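Local coordinates for YdhT protein (Bacillus subtilis, PDB 3CBW) that hydrolyses internal beta-1,4-mannosidic linkages of mannan, galactomannan and glucomannan as a secreted family 26 endo-mannanase, at residues G67-I72 and L329-I334; T187-K192 and A228-K233. The protein carries 3 engineered substitutions. One frame throughout, in Å; residues are numbered along the deposited sequence.

Contact 1: G67-I72 and L329-I334; sequences GQSPAI and LNKGEI
Leu329 meets Ala71 twice: its carbonyl O lies 3.4 Å from Ala71 CB, and its CD2 branch approaches the same methyl at 4.3 Å. Asn330 follows, with CB set against Ser69 O (3.3 Å) and its amide crossing the Gln68 side chain at about a right angle. A weak bond runs from Asn330 ND2 to Gln68 OE1 at 3.4 Å, bent to 139°; chi1 and chi2 of Gln68, -61° and -71°, fold its chain back to bring OE1 there. The stronger partners of this amide are Ser43 OG at OD1 and Tyr323 O at ND2. Here the loop leading from helix 57-66 into strand 72-79 meets the loop that leaves the short strand 328-329; strand 41-49 of the TIM barrel, which carries Ser43, pairs with both strands. Lys331 supplies the main link, a nearly straight backbone bond from its N to Ser69 O (3.0 Å). Its CB rests on Pro70 O, and the extended chain runs past Ser69 CB and makes a cation-pi contact with Tyr102. One water joins Lys331 O, Ser69 N and Gln68 OE1. The type II turn Asn330-Glu333, closed by Glu333 N to Asn330 O, is braced by Glu333 OE1, which accepts from Asn330 N at 2.9 Å.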
loop_
_atom_site.group_PDB
_atom_site.type_symbol
_atom_site.label_atom_id
_atom_site.label_comp_id
_atom_site.label_asym_id
_atom_site.label_seq_id
_atom_site.Cartn_x
_atom_site.Cartn_y
_atom_site.Cartn_z
ATOM N N GLY A 67 -19.508 -14.323 -1.678
ATOM C CA GLY A 67 -20.552 -13.493 -2.266
ATOM C C GLY A 67 -20.234 -12.005 -2.312
ATOM O O GLY A 67 -21.026 -11.230 -2.815
ATOM N N GLN A 68 -19.077 -11.611 -1.781
ATOM C CA GLN A 68 -18.672 -10.213 -1.722
ATOM C C GLN A 68 -17.330 -10.050 -2.397
ATOM O O GLN A 68 -16.571 -11.006 -2.522
ATOM C CB GLN A 68 -18.555 -9.769 -0.267
ATOM C CG GLN A 68 -19.855 -9.851 0.527
ATOM C CD GLN A 68 -20.861 -8.809 0.103
ATOM O OE1 GLN A 68 -20.526 -7.636 -0.094
ATOM N NE2 GLN A 68 -22.109 -9.226 -0.036
ATOM N N SER A 69 -17.023 -8.823 -2.806
ATOM C CA SER A 69 -15.724 -8.516 -3.409
ATOM C C SER A 69 -14.945 -7.536 -2.533
ATOM O O SER A 69 -15.553 -6.705 -1.861
ATOM C CB SER A 69 -15.896 -7.909 -4.800
ATOM O OG SER A 69 -16.578 -8.798 -5.663
ATOM N N PRO A 70 -13.597 -7.605 -2.564
ATOM C CA PRO A 70 -12.824 -6.658 -1.752
ATOM C C PRO A 70 -13.072 -5.214 -2.179
ATOM O O PRO A 70 -13.166 -4.919 -3.381
ATOM C CB PRO A 70 -11.366 -7.054 -2.023
ATOM C CG PRO A 70 -11.390 -7.855 -3.296
ATOM C CD PRO A 70 -12.735 -8.538 -3.314
ATOM N N ALA A 71 -13.204 -4.313 -1.211
ATOM C CA ALA A 71 -13.338 -2.895 -1.534
ATOM C C ALA A 71 -12.102 -2.344 -2.250
ATOM O O ALA A 71 -12.226 -1.540 -3.183
ATOM C CB ALA A 71 -13.660 -2.079 -0.295
ATOM N N ILE A 72 -10.916 -2.774 -1.817
ATOM C CA ILE A 72 -9.658 -2.327 -2.386
ATOM C C ILE A 72 -9.011 -3.456 -3.182
ATOM O O ILE A 72 -8.991 -4.610 -2.737
ATOM C CB ILE A 72 -8.709 -1.872 -1.264
ATOM C CG1 ILE A 72 -9.305 -0.653 -0.555
ATOM C CG2 ILE A 72 -7.300 -1.571 -1.817
ATOM C CD1 ILE A 72 -8.653 -0.347 0.769
ATOM N N LEU A 329 -16.474 -3.313 5.104
ATOM C CA LEU A 329 -17.049 -2.589 3.990
ATOM C C LEU A 329 -16.451 -3.137 2.698
ATOM O O LEU A 329 -15.228 -3.107 2.503
ATOM C CB LEU A 329 -16.748 -1.102 4.173
ATOM C CG LEU A 329 -17.443 -0.094 3.265
ATOM C CD1 LEU A 329 -17.438 1.293 3.900
ATOM C CD2 LEU A 329 -16.832 -0.057 1.864
ATOM N N ASN A 330 -17.317 -3.626 1.813
ATOM C CA ASN A 330 -16.896 -4.307 0.599
ATOM C C ASN A 330 -17.162 -3.478 -0.653
ATOM O O ASN A 330 -17.746 -2.391 -0.581
ATOM C CB ASN A 330 -17.573 -5.677 0.530
ATOM C CG ASN A 330 -17.170 -6.555 1.690
ATOM O OD1 ASN A 330 -15.994 -6.630 2.036
ATOM N ND2 ASN A 330 -18.136 -7.197 2.319
ATOM N N LYS A 331 -16.683 -3.969 -1.793
ATOM C CA LYS A 331 -16.899 -3.305 -3.066
ATOM C C LYS A 331 -18.385 -3.000 -3.234
ATOM O O LYS A 331 -19.234 -3.859 -2.980
ATOM C CB LYS A 331 -16.422 -4.208 -4.202
ATOM C CG LYS A 331 -16.268 -3.501 -5.541
ATOM C CD LYS A 331 -16.001 -4.501 -6.660
ATOM C CE LYS A 331 -15.613 -3.803 -7.969
ATOM N NZ LYS A 331 -15.549 -4.793 -9.092
ATOM N N GLY A 332 -18.681 -1.773 -3.648
ATOM C CA GLY A 332 -20.066 -1.329 -3.847
ATOM C C GLY A 332 -20.662 -0.604 -2.650
ATOM O O GLY A 332 -21.802 -0.122 -2.723
ATOM N N GLU A 333 -19.921 -0.527 -1.542
ATOM C CA GLU A 333 -20.420 0.097 -0.306
ATOM C C GLU A 333 -19.743 1.434 0.023
ATOM O O GLU A 333 -19.905 1.963 1.125
ATOM C CB GLU A 333 -20.310 -0.870 0.875
ATOM C CG GLU A 333 -21.106 -2.147 0.696
ATOM C CD GLU A 333 -21.178 -2.959 1.976
ATOM O OE1 GLU A 333 -20.136 -3.478 2.419
ATOM O OE2 GLU A 333 -22.286 -3.073 2.551
ATOM N N ILE A 334 -19.010 1.991 -0.933
ATOM C CA ILE A 334 -18.392 3.308 -0.767
ATOM C C ILE A 334 -19.442 4.347 -1.142
ATOM O O ILE A 334 -19.765 5.232 -0.350
ATOM C CB ILE A 334 -17.114 3.465 -1.627
ATOM C CG1 ILE A 334 -16.086 2.396 -1.227
ATOM C CG2 ILE A 334 -16.519 4.854 -1.465
ATOM C CD1 ILE A 334 -14.864 2.317 -2.130
HETATM O O HOH W 1 -19.062 -6.709 -2.556
#

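Contact 2: T187-K192 and A228-K233; sequences TSYNQK and ANRDFK
Asn190 OD1 accepts the backbone N-H of Asp231 at 2.8 Å, an almost straight bond whose donor stands above the amide's carbonyl plane. The Asn190 amide also stacks on the Asp231 carboxylate: the planes are 8° apart, and CG lies 3.4 Å from Asp231 OD2. Its other end, ND2, reaches Asn229 O through a water, which helps fix the amide's rotation. Arg230 CD packs against OD1 as well, while its guanidinium takes Tyr189 CE1 over the centre of one face, 3.3 Å above the plane. Ring and guanidinium are 58° apart, too steep for a parallel stack. Arg230 is further held by NH1 to Asn229 O, in the guanidinium plane, and by a salt bridge from NE to Glu180. The Phe232 ring, with Asp231 CB over the centre of one face, turns its edge to Asn190 O, with CZ 3.5 Å away, and Lys192 CB packs at 3.6 Å from the same CZ. CG of Lys192, anti to the backbone N (chi1 -162°), extends over one ring face. Asn190 sits in the type II turn Ser188-Gln191, and both loops follow barrel strands, 169-172 and 220-224. Such strand-following loops line the substrate cleft of TIM-barrel glycosidases; here Arg230 touches Trp181, which probably binds substrate.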
loop_
_atom_site.group_PDB
_atom_site.type_symbol
_atom_site.label_atom_id
_atom_site.label_comp_id
_atom_site.label_asym_id
_atom_site.label_seq_id
_atom_site.Cartn_x
_atom_site.Cartn_y
_atom_site.Cartn_z
ATOM N N THR A 187 19.765 -2.729 6.678
ATOM C CA THR A 187 20.696 -3.707 6.116
ATOM C C THR A 187 20.918 -4.928 7.007
ATOM O O THR A 187 21.349 -5.979 6.530
ATOM C CB THR A 187 22.049 -3.075 5.763
ATOM O OG1 THR A 187 22.627 -2.489 6.934
ATOM C CG2 THR A 187 21.868 -2.012 4.670
ATOM N N SER A 188 20.651 -4.769 8.298
ATOM C CA SER A 188 20.735 -5.862 9.249
ATOM C C SER A 188 19.502 -5.855 10.136
ATOM O O SER A 188 18.962 -4.796 10.466
ATOM C CB SER A 188 21.988 -5.734 10.120
ATOM O OG SER A 188 23.152 -6.143 9.417
ATOM N N TYR A 189 19.100 -7.054 10.527
ATOM C CA TYR A 189 17.930 -7.318 11.349
ATOM C C TYR A 189 17.865 -6.420 12.574
ATOM O O TYR A 189 18.712 -6.513 13.468
ATOM C CB TYR A 189 18.006 -8.785 11.770
ATOM C CG TYR A 189 16.914 -9.279 12.674
ATOM C CD1 TYR A 189 15.760 -9.846 12.145
ATOM C CD2 TYR A 189 17.050 -9.230 14.066
ATOM C CE1 TYR A 189 14.747 -10.328 12.974
ATOM C CE2 TYR A 189 16.029 -9.705 14.908
ATOM C CZ TYR A 189 14.888 -10.253 14.345
ATOM O OH TYR A 189 13.870 -10.734 15.138
ATOM N N ASN A 190 16.848 -5.555 12.617
ATOM C CA ASN A 190 16.599 -4.667 13.772
ATOM C C ASN A 190 17.803 -3.828 14.196
ATOM O O ASN A 190 17.941 -3.462 15.358
ATOM C CB ASN A 190 16.035 -5.450 14.968
ATOM C CG ASN A 190 14.574 -5.802 14.789
ATOM O OD1 ASN A 190 13.846 -5.132 14.045
ATOM N ND2 ASN A 190 14.120 -6.828 15.499
ATOM N N GLN A 191 18.661 -3.508 13.241
ATOM C CA GLN A 191 19.863 -2.743 13.514
ATOM C C GLN A 191 19.616 -1.292 13.140
ATOM O O GLN A 191 19.483 -0.958 11.960
ATOM C CB GLN A 191 21.038 -3.327 12.728
ATOM C CG GLN A 191 22.367 -2.596 12.920
ATOM C CD GLN A 191 23.352 -2.874 11.797
ATOM O OE1 GLN A 191 23.231 -2.332 10.696
ATOM N NE2 GLN A 191 24.341 -3.715 12.076
ATOM N N LYS A 192 19.542 -0.433 14.148
ATOM C CA LYS A 192 19.347 0.986 13.901
ATOM C C LYS A 192 20.585 1.528 13.199
ATOM O O LYS A 192 21.712 1.221 13.584
ATOM C CB LYS A 192 19.074 1.747 15.200
ATOM C CG LYS A 192 18.438 3.116 14.975
ATOM C CD LYS A 192 18.107 3.807 16.283
ATOM C CE LYS A 192 17.344 5.094 16.012
ATOM N NZ LYS A 192 16.886 5.750 17.267
ATOM N N ALA A 228 5.330 -4.909 10.569
ATOM C CA ALA A 228 4.951 -5.116 11.971
ATOM C C ALA A 228 5.960 -5.924 12.771
ATOM O O ALA A 228 5.983 -5.842 13.995
ATOM C CB ALA A 228 3.596 -5.788 12.051
ATOM N N ASN A 229 6.775 -6.719 12.086
ATOM C CA ASN A 229 7.656 -7.658 12.758
ATOM C C ASN A 229 9.094 -7.181 12.881
ATOM O O ASN A 229 9.986 -7.984 13.131
ATOM C CB ASN A 229 7.588 -9.034 12.068
ATOM C CG ASN A 229 6.201 -9.665 12.137
ATOM O OD1 ASN A 229 5.392 -9.331 13.005
ATOM N ND2 ASN A 229 5.921 -10.580 11.215
ATOM N N ARG A 230 9.302 -5.878 12.741
ATOM C CA ARG A 230 10.613 -5.271 12.956
ATOM C C ARG A 230 10.460 -3.984 13.749
ATOM O O ARG A 230 9.379 -3.392 13.785
ATOM C CB ARG A 230 11.301 -4.993 11.615
ATOM C CG ARG A 230 11.639 -6.243 10.802
ATOM C CD ARG A 230 12.722 -7.073 11.478
ATOM N NE ARG A 230 13.176 -8.190 10.649
ATOM C CZ ARG A 230 12.610 -9.394 10.622
ATOM N NH1 ARG A 230 11.545 -9.672 11.374
ATOM N NH2 ARG A 230 13.125 -10.336 9.843
ATOM N N ASP A 231 11.546 -3.557 14.385
ATOM C CA ASP A 231 11.550 -2.338 15.181
ATOM C C ASP A 231 11.491 -1.089 14.304
ATOM O O ASP A 231 11.480 -1.178 13.071
ATOM C CB ASP A 231 12.822 -2.287 16.048
ATOM C CG ASP A 231 12.921 -3.440 17.035
ATOM O OD1 ASP A 231 11.883 -4.022 17.414
ATOM O OD2 ASP A 231 14.065 -3.742 17.446
ATOM N N PHE A 232 11.436 0.072 14.952
ATOM C CA PHE A 232 11.621 1.371 14.309
ATOM C C PHE A 232 10.465 1.768 13.413
ATOM O O PHE A 232 10.675 2.370 12.363
ATOM C CB PHE A 232 12.946 1.439 13.525
ATOM C CG PHE A 232 14.108 0.797 14.233
ATOM C CD1 PHE A 232 14.489 1.211 15.504
ATOM C CD2 PHE A 232 14.806 -0.239 13.627
ATOM C CE1 PHE A 232 15.556 0.592 16.163
ATOM C CE2 PHE A 232 15.866 -0.855 14.268
ATOM C CZ PHE A 232 16.241 -0.446 15.537
ATOM N N LYS A 233 9.245 1.463 13.832
ATOM C CA LYS A 233 8.091 1.721 12.977
ATOM C C LYS A 233 7.904 3.186 12.655
ATOM O O LYS A 233 7.428 3.504 11.575
ATOM C CB LYS A 233 6.799 1.221 13.612
ATOM C CG LYS A 233 6.429 -0.198 13.314
ATOM C CD LYS A 233 6.783 -1.057 14.470
ATOM C CE LYS A 233 6.323 -2.485 14.293
ATOM N NZ LYS A 233 7.029 -3.322 15.276
HETATM O O HOH W 2 11.467 -7.965 15.647
#

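Contacts 1 and 2 lie on opposite sides of the chain's centre, with their own centres about 34 Å apart and nearest atoms about 18 Å apart. Both join loops of the one TIM barrel: contact 1 lies where strand 72-79 begins, next to the end of the short strand 328-329, whereas contact 2 joins loops that follow strands 169-172 and 220-224, beside the probable substrate site. Contact 1 is partly buried, with four of seven touching residues enclosed, and relies on a backbone bond, a shared water and a single apolar pair. Contact 2 is a surface contact of similar area, built more from side chains: a stacked amide and carboxylate, an aromatic-guanidinium pair and a phenyl ring against a lysine chain.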